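Local coordinates for effector protein hopAB3 (Pseudomonas syringae pv. maculicola, PDB 3TJY) that is recognised by the tomato resistance protein Pto, eliciting a Pto- and Prf-dependent hypersensitive response, and promotes virulence in susceptible plants, at residues A42-N45 with V46-H50; M27-N30 with M31-E35; G2-P5 with R6-I10. All coordinates share one frame; numbering follows the deposited sequence.

Three successive helices of a small helical bundle, the Pto-binding domain of HopPmaL, each contribute one stretch here, and each contact is local to one helix or its end. Contact 1, on helix 41-50, is the meeting point. It touches contact 2 through the rings of Phe47 and Phe28, with Phe47 CE1 3.9 Å from Phe28 CD1, and it touches contact 3 where His50 CG packs 3.4 Å from Ile10 CG1. Contacts 2 and 3 lie on opposite sides of the chain's centre, their own centres about 19 Å apart and their nearest atoms about 7 Å apart. A sulfate, probably from the crystallisation liquor, is bound at contact 2.

Contact 1. Residues A42-N45 with V46-H50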
loop_
_atom_site.group_PDB
_atom_site.type_symbol
_atom_site.label_atom_id
_atom_site.label_comp_id
_atom_site.label_asym_id
_atom_site.label_seq_id
_atom_site.Cartn_x
_atom_site.Cartn_y
_atom_site.Cartn_z
ATOM N N ALA A 42 0.040 11.620 6.081
ATOM C CA ALA A 42 1.009 10.638 6.578
ATOM C C ALA A 42 0.971 9.319 5.817
ATOM O O ALA A 42 2.023 8.746 5.498
ATOM C CB ALA A 42 0.786 10.389 8.093
ATOM N N GLU A 43 -0.234 8.823 5.541
ATOM C CA GLU A 43 -0.412 7.616 4.738
ATOM C C GLU A 43 0.058 7.799 3.297
ATOM O O GLU A 43 0.701 6.910 2.744
ATOM C CB GLU A 43 -1.873 7.172 4.747
ATOM C CG GLU A 43 -2.365 6.785 6.131
ATOM C CD GLU A 43 -3.875 6.709 6.228
ATOM O OE1 GLU A 43 -4.567 7.187 5.293
ATOM O OE2 GLU A 43 -4.366 6.177 7.253
ATOM N N GLN A 44 -0.277 8.932 2.684
ATOM C CA GLN A 44 0.244 9.218 1.337
ATOM C C GLN A 44 1.771 9.187 1.330
ATOM O O GLN A 44 2.387 8.611 0.429
ATOM C CB GLN A 44 -0.198 10.591 0.846
ATOM C CG GLN A 44 0.590 11.057 -0.401
ATOM C CD GLN A 44 0.246 12.478 -0.820
ATOM O OE1 GLN A 44 0.905 13.449 -0.409
ATOM N NE2 GLN A 44 -0.783 12.614 -1.652
ATOM N N ASN A 45 2.390 9.818 2.317
ATOM C CA ASN A 45 3.850 9.847 2.336
ATOM C C ASN A 45 4.474 8.448 2.439
ATOM O O ASN A 45 5.520 8.185 1.835
ATOM C CB ASN A 45 4.376 10.801 3.414
ATOM C CG ASN A 45 4.197 12.261 3.028
ATOM O OD1 ASN A 45 3.622 12.575 1.982
ATOM N ND2 ASN A 45 4.686 13.162 3.875
ATOM N N VAL A 46 3.832 7.538 3.171
ATOM C CA VAL A 46 4.311 6.157 3.176
ATOM C C VAL A 46 4.247 5.545 1.789
ATOM O O VAL A 46 5.214 4.950 1.322
ATOM C CB VAL A 46 3.504 5.258 4.134
ATOM C CG1 VAL A 46 3.935 3.788 3.976
ATOM C CG2 VAL A 46 3.692 5.729 5.570
ATOM N N PHE A 47 3.105 5.684 1.129
ATOM C CA PHE A 47 2.947 5.130 -0.203
ATOM C C PHE A 47 3.956 5.718 -1.191
ATOM O O PHE A 47 4.520 4.987 -2.011
ATOM C CB PHE A 47 1.497 5.281 -0.692
ATOM C CG PHE A 47 0.626 4.136 -0.283
ATOM C CD1 PHE A 47 0.574 2.990 -1.061
ATOM C CD2 PHE A 47 -0.091 4.175 0.897
ATOM C CE1 PHE A 47 -0.184 1.903 -0.680
ATOM C CE2 PHE A 47 -0.876 3.086 1.289
ATOM C CZ PHE A 47 -0.907 1.948 0.497
ATOM N N LEU A 48 4.203 7.026 -1.093
ATOM C CA LEU A 48 5.140 7.677 -2.012
ATOM C C LEU A 48 6.570 7.182 -1.830
ATOM O O LEU A 48 7.384 7.285 -2.749
ATOM C CB LEU A 48 5.101 9.205 -1.875
ATOM C CG LEU A 48 3.844 9.921 -2.374
ATOM C CD1 LEU A 48 3.896 11.419 -2.080
ATOM C CD2 LEU A 48 3.622 9.666 -3.886
ATOM N N GLN A 49 6.893 6.680 -0.644
ATOM C CA GLN A 49 8.247 6.168 -0.412
ATOM C C GLN A 49 8.468 4.874 -1.178
ATOM O O GLN A 49 9.617 4.480 -1.408
ATOM C CB GLN A 49 8.501 5.888 1.072
ATOM C CG GLN A 49 8.510 7.094 1.963
ATOM C CD GLN A 49 8.768 6.746 3.419
ATOM O OE1 GLN A 49 9.734 6.055 3.736
ATOM N NE2 GLN A 49 7.898 7.223 4.313
ATOM N N HIS A 50 7.380 4.211 -1.560
ATOM C CA HIS A 50 7.470 2.872 -2.147
ATOM C C HIS A 50 6.870 2.734 -3.538
ATOM O O HIS A 50 7.233 1.830 -4.295
ATOM C CB HIS A 50 6.837 1.850 -1.216
ATOM C CG HIS A 50 7.466 1.825 0.133
ATOM N ND1 HIS A 50 8.601 1.095 0.407
ATOM C CD2 HIS A 50 7.147 2.473 1.278
ATOM C CE1 HIS A 50 8.946 1.284 1.670
ATOM N NE2 HIS A 50 8.080 2.114 2.221
#
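Gln44 and Leu48, one turn apart on helix 41-50, carry the main side-chain contact of this alpha-helical stretch within a helical bundle. The backbone sets the spacing through i to i+4 hydrogen bonds. Val46 N binds Ala42 O at 3.2 Å, Phe47 N reaches Glu43 O at 169°, close to straight, and Leu48 N meets Gln44 O at 2.9 Å. The next bond, Gln49 N to Asn45 O, is weak.

Side-chain packing follows the same spacing. Gln44 has its CG anti to the backbone N (chi1 167°) and an extended chain, and its methylene CG meets the CD1 methyl of Leu48 at 3.7 Å as the two side chains cross obliquely. That methyl also lies near the amide end of Gln44. Val46 turns CG2 back over Ala42 O, while its side chain packs on Gln13 and Leu14 of helix 3-16. The buried Phe47 ring reaches Ile24 of helix 21-32 and Met54 of helix 54-57, so this one ring touches two neighbouring helices.

Polar ends find partners beyond the stretch: Glu43 OE1 accepts from Ser40 N, and Gln49 OE1 accepts from Gln13 NE2. Gln49 CG, beside its backbone N, lies 3.2 Å from Asn45 O. At the Phe47 ring, Glu43 O lies at the edge and in plane, 3.4 Å from Phe47 CD2.

Contact 2. Residues M27-N30 with M31-E35; sequences MFRN and MLRGE. With SO4 (sulfate ion), chain B.
Asn30 meets both Glu35 and Arg33 where helix 21-32 runs out into a Schellman motif, with Gly34 at positive phi and Gly34 N bonded to Met31 O at 2.8 Å. The second bond back, from Glu35 N to Asn30 O, measures 2.9 Å and 162°, while the bond that oxygen receives from Arg33 N is weak. The Asn30 amide lies stacked almost parallel to the Glu35 carboxylate, with Asn30 CG 3.9 Å from Glu35 OE1.

Phe28 and Leu32 meet on the buried side, where the ring presents one face to Leu32. Leu32 CG stands 4.3 Å from the centroid of the Phe28 ring in a CH-pi contact. Leu69 and Leu73 of helix 64-77 pack against the same ring.

Arg29 runs beside Arg33, both pointing the same way, and Arg29 CD lies over one face of the Arg33 guanidinium, off-centre toward its rim. Arg33 is modelled in two conformers; these contacts hold for one of them, and the bond from Arg33 NH2 to Asn30 OD1 is weak and doubtful. The Arg29 guanidinium turns an edge to the sulfate: Arg29 NE donates to sulfate O3 at 2.7 Å and Arg29 NH2 to O2 at 2.9 Å. Arg25 NE binds the same ion. Arg29 NE and Arg33 NH1 stay 4.8 Å apart. The anion would be expected to offset the positive charge gathered by Arg25 and Arg29.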
loop_
_atom_site.group_PDB
_atom_site.type_symbol
_atom_site.label_atom_id
_atom_site.label_comp_id
_atom_site.label_asym_id
_atom_site.label_seq_id
_atom_site.Cartn_x
_atom_site.Cartn_y
_atom_site.Cartn_z
HETATM N N MSE A 27 -8.878 0.272 0.371
HETATM C CA MSE A 27 -8.389 1.353 -0.486
HETATM C C MSE A 27 -7.459 0.815 -1.565
HETATM O O MSE A 27 -7.613 1.132 -2.747
HETATM C CB MSE A 27 -7.611 2.385 0.343
HETATM C CG MSE A 27 -8.358 2.937 1.536
HETATM SE SE MSE A 27 -8.538 4.862 1.401
HETATM C CE MSE A 27 -9.739 4.843 -0.144
ATOM N N PHE A 28 -6.491 0.009 -1.139
ATOM C CA PHE A 28 -5.447 -0.501 -2.019
ATOM C C PHE A 28 -6.044 -1.422 -3.071
ATOM O O PHE A 28 -5.637 -1.386 -4.220
ATOM C CB PHE A 28 -4.353 -1.208 -1.239
ATOM C CG PHE A 28 -3.146 -1.548 -2.068
ATOM C CD1 PHE A 28 -2.414 -0.550 -2.679
ATOM C CD2 PHE A 28 -2.752 -2.866 -2.237
ATOM C CE1 PHE A 28 -1.280 -0.851 -3.435
ATOM C CE2 PHE A 28 -1.621 -3.180 -2.985
ATOM C CZ PHE A 28 -0.880 -2.168 -3.587
ATOM N N ARG A 29 -7.016 -2.241 -2.677
ATOM C CA ARG A 29 -7.735 -3.064 -3.651
ATOM C C ARG A 29 -8.347 -2.185 -4.739
ATOM O O ARG A 29 -8.221 -2.465 -5.929
ATOM C CB ARG A 29 -8.838 -3.878 -2.968
ATOM C CG ARG A 29 -9.538 -4.857 -3.894
ATOM C CD ARG A 29 -10.690 -5.560 -3.177
ATOM N NE ARG A 29 -10.194 -6.272 -2.009
ATOM C CZ ARG A 29 -10.567 -6.028 -0.758
ATOM N NH1 ARG A 29 -11.483 -5.111 -0.494
ATOM N NH2 ARG A 29 -10.035 -6.730 0.228
ATOM N N ASN A 30 -9.010 -1.113 -4.318
ATOM C CA ASN A 30 -9.619 -0.168 -5.248
ATOM C C ASN A 30 -8.581 0.562 -6.100
ATOM O O ASN A 30 -8.824 0.838 -7.278
ATOM C CB ASN A 30 -10.466 0.845 -4.488
ATOM C CG ASN A 30 -11.665 0.214 -3.825
ATOM O OD1 ASN A 30 -12.168 -0.817 -4.278
ATOM N ND2 ASN A 30 -12.140 0.838 -2.748
HETATM N N MSE A 31 -7.436 0.870 -5.502
HETATM C CA MSE A 31 -6.335 1.515 -6.225
HETATM C C MSE A 31 -5.880 0.629 -7.374
HETATM O O MSE A 31 -5.682 1.098 -8.500
HETATM C CB MSE A 31 -5.159 1.794 -5.288
HETATM C CG MSE A 31 -3.910 2.319 -5.988
HETATM SE SE MSE A 31 -4.092 4.190 -6.577
HETATM C CE MSE A 31 -2.456 4.300 -7.613
ATOM N N LEU A 32 -5.734 -0.658 -7.097
ATOM C CA LEU A 32 -5.308 -1.596 -8.128
ATOM C C LEU A 32 -6.339 -1.714 -9.236
ATOM O O LEU A 32 -5.999 -2.078 -10.359
ATOM C CB LEU A 32 -5.008 -2.974 -7.532
ATOM C CG LEU A 32 -3.888 -3.021 -6.504
ATOM C CD1 LEU A 32 -3.610 -4.454 -6.116
ATOM C CD2 LEU A 32 -2.631 -2.363 -7.076
ATOM N N ARG A 33 -7.593 -1.405 -8.901
ATOM C CA ARG A 33 -8.699 -1.391 -9.853
ATOM C C ARG A 33 -8.748 -0.075 -10.619
ATOM O O ARG A 33 -9.519 0.075 -11.567
ATOM C CB ARG A 33 -10.032 -1.598 -9.126
ATOM C CG ARG A 33 -10.236 -2.998 -8.583
ATOM C CD ARG A 33 -11.398 -3.058 -7.600
ATOM N NE ARG A 33 -11.727 -4.436 -7.244
ATOM C CZ ARG A 33 -12.556 -4.785 -6.264
ATOM N NH1 ARG A 33 -12.793 -6.068 -6.026
ATOM N NH2 ARG A 33 -13.143 -3.857 -5.520
ATOM N N GLY A 34 -7.934 0.883 -10.188
ATOM C CA GLY A 34 -7.812 2.156 -10.875
ATOM C C GLY A 34 -8.407 3.366 -10.175
ATOM O O GLY A 34 -8.498 4.441 -10.770
ATOM N N GLU A 35 -8.808 3.206 -8.917
ATOM C CA GLU A 35 -9.469 4.290 -8.190
ATOM C C GLU A 35 -8.519 4.934 -7.182
ATOM O O GLU A 35 -7.940 4.246 -6.343
ATOM C CB GLU A 35 -10.716 3.761 -7.476
ATOM C CG GLU A 35 -11.515 2.747 -8.285
ATOM C CD GLU A 35 -12.682 2.155 -7.503
ATOM O OE1 GLU A 35 -13.063 2.740 -6.464
ATOM O OE2 GLU A 35 -13.218 1.102 -7.925
HETATM S S SO4 B . -7.824 -9.219 -1.212
HETATM O O1 SO4 B . -6.569 -9.406 -1.918
HETATM O O2 SO4 B . -7.625 -8.359 -0.055
HETATM O O3 SO4 B . -8.767 -8.590 -2.128
HETATM O O4 SO4 B . -8.314 -10.517 -0.767
HETATM O O HOH W 1 -8.780 3.380 -3.617
#

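Contact 3. Residues G2-P5 with R6-I10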
loop_
_atom_site.group_PDB
_atom_site.type_symbol
_atom_site.label_atom_id
_atom_site.label_comp_id
_atom_site.label_asym_id
_atom_site.label_seq_id
_atom_site.Cartn_x
_atom_site.Cartn_y
_atom_site.Cartn_z
ATOM N N GLY A 2 14.030 -7.713 -1.154
ATOM C CA GLY A 2 12.958 -8.413 -1.835
ATOM C C GLY A 2 11.633 -7.720 -1.624
ATOM O O GLY A 2 11.484 -6.868 -0.743
ATOM N N ALA A 3 10.661 -8.069 -2.451
ATOM C CA ALA A 3 9.353 -7.436 -2.358
ATOM C C ALA A 3 8.645 -7.727 -1.040
ATOM O O ALA A 3 7.881 -6.899 -0.557
ATOM C CB ALA A 3 8.482 -7.882 -3.525
ATOM N N VAL A 4 8.847 -8.915 -0.478
ATOM C CA VAL A 4 8.128 -9.239 0.760
ATOM C C VAL A 4 8.612 -8.398 1.942
ATOM O O VAL A 4 7.810 -7.755 2.604
ATOM C CB VAL A 4 8.187 -10.732 1.107
ATOM C CG1 VAL A 4 7.623 -10.974 2.520
ATOM C CG2 VAL A 4 7.420 -11.524 0.065
ATOM N N PRO A 5 9.930 -8.377 2.206
ATOM C CA PRO A 5 10.314 -7.499 3.314
ATOM C C PRO A 5 9.957 -6.043 3.053
ATOM O O PRO A 5 9.654 -5.304 3.998
ATOM C CB PRO A 5 11.842 -7.673 3.408
ATOM C CG PRO A 5 12.255 -8.349 2.141
ATOM C CD PRO A 5 11.056 -9.176 1.712
ATOM N N ARG A 6 9.995 -5.611 1.798
ATOM C CA ARG A 6 9.586 -4.235 1.521
ATOM C C ARG A 6 8.107 -4.013 1.827
ATOM O O ARG A 6 7.745 -3.003 2.426
ATOM C CB ARG A 6 9.933 -3.799 0.086
ATOM C CG ARG A 6 9.720 -2.315 -0.115
ATOM C CD ARG A 6 10.204 -1.833 -1.469
ATOM N NE ARG A 6 10.209 -0.373 -1.549
ATOM C CZ ARG A 6 11.295 0.358 -1.791
ATOM N NH1 ARG A 6 12.470 -0.233 -1.988
ATOM N NH2 ARG A 6 11.209 1.680 -1.845
ATOM N N ALA A 7 7.251 -4.952 1.425
ATOM C CA ALA A 7 5.827 -4.837 1.735
ATOM C C ALA A 7 5.594 -4.822 3.234
ATOM O O ALA A 7 4.718 -4.105 3.728
ATOM C CB ALA A 7 5.048 -5.975 1.081
ATOM N N ASN A 8 6.369 -5.614 3.970
ATOM C CA ASN A 8 6.231 -5.617 5.432
ATOM C C ASN A 8 6.609 -4.283 6.056
ATOM O O ASN A 8 6.013 -3.870 7.057
ATOM C CB ASN A 8 7.084 -6.728 6.049
ATOM C CG ASN A 8 6.549 -8.100 5.745
ATOM O OD1 ASN A 8 5.350 -8.279 5.508
ATOM N ND2 ASN A 8 7.435 -9.094 5.773
ATOM N N ARG A 9 7.629 -3.636 5.485
ATOM C CA ARG A 9 8.038 -2.299 5.906
ATOM C C ARG A 9 6.922 -1.280 5.612
ATOM O O ARG A 9 6.666 -0.378 6.412
ATOM C CB ARG A 9 9.341 -1.899 5.199
ATOM C CG ARG A 9 9.767 -0.456 5.388
ATOM C CD ARG A 9 10.011 -0.135 6.855
ATOM N NE ARG A 9 10.833 1.060 7.028
ATOM C CZ ARG A 9 10.943 1.724 8.173
ATOM N NH1 ARG A 9 11.715 2.802 8.250
ATOM N NH2 ARG A 9 10.272 1.316 9.240
ATOM N N ILE A 10 6.249 -1.428 4.473
ATOM C CA ILE A 10 5.113 -0.555 4.166
ATOM C C ILE A 10 4.056 -0.699 5.261
ATOM O O ILE A 10 3.565 0.291 5.797
ATOM C CB ILE A 10 4.509 -0.858 2.767
ATOM C CG1 ILE A 10 5.531 -0.547 1.671
ATOM C CG2 ILE A 10 3.273 -0.006 2.516
ATOM C CD1 ILE A 10 5.099 -1.062 0.249
#
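With CG beside its backbone N (chi1 -70°), Asn8 turns its amide back over the preceding turn of helix 3-16, bringing Asn8 CG 3.4 Å from Val4 O. Asn8 ND2 comes close to that oxygen too, but at a poor angle, and the carbonyl is held by Asn8 N instead. The side chains of Val4 and Asn8 lie side by side, pointing the same way, with Val4 CG1 3.8 Å from Asn8 ND2.

Gly2 occupies the N-cap position just ahead of the helix. Four consecutive carbonyls are taken up by amides four residues on, the regular alpha-helical pattern. Gly2 O accepts from Arg6 N, Val4 O from Asn8 N and Pro5 O from Arg9 N, and the shortest of the four runs from Ala7 N to Ala3 O at 2.8 Å. Arg6 O receives Ile10 N in its turn. Proline has no N-H to give, and at position 5, in the first turn, none is needed for this pattern.

The arginine ends find partners further off. Arg6, extended from CG to NE, makes weak bonds from NE to His50 ND1 and from NH2 to Gln49 O, while Arg9 NH2 donates to Gln12 OE1 and has a long, weak ion pair with Glu16.

Ala3 and Ala7 rest on Ala68 of helix 64-77, and Arg6 touches Leu65 there. Ile10, buried, touches Leu69 of that helix and Val46 of helix 41-50.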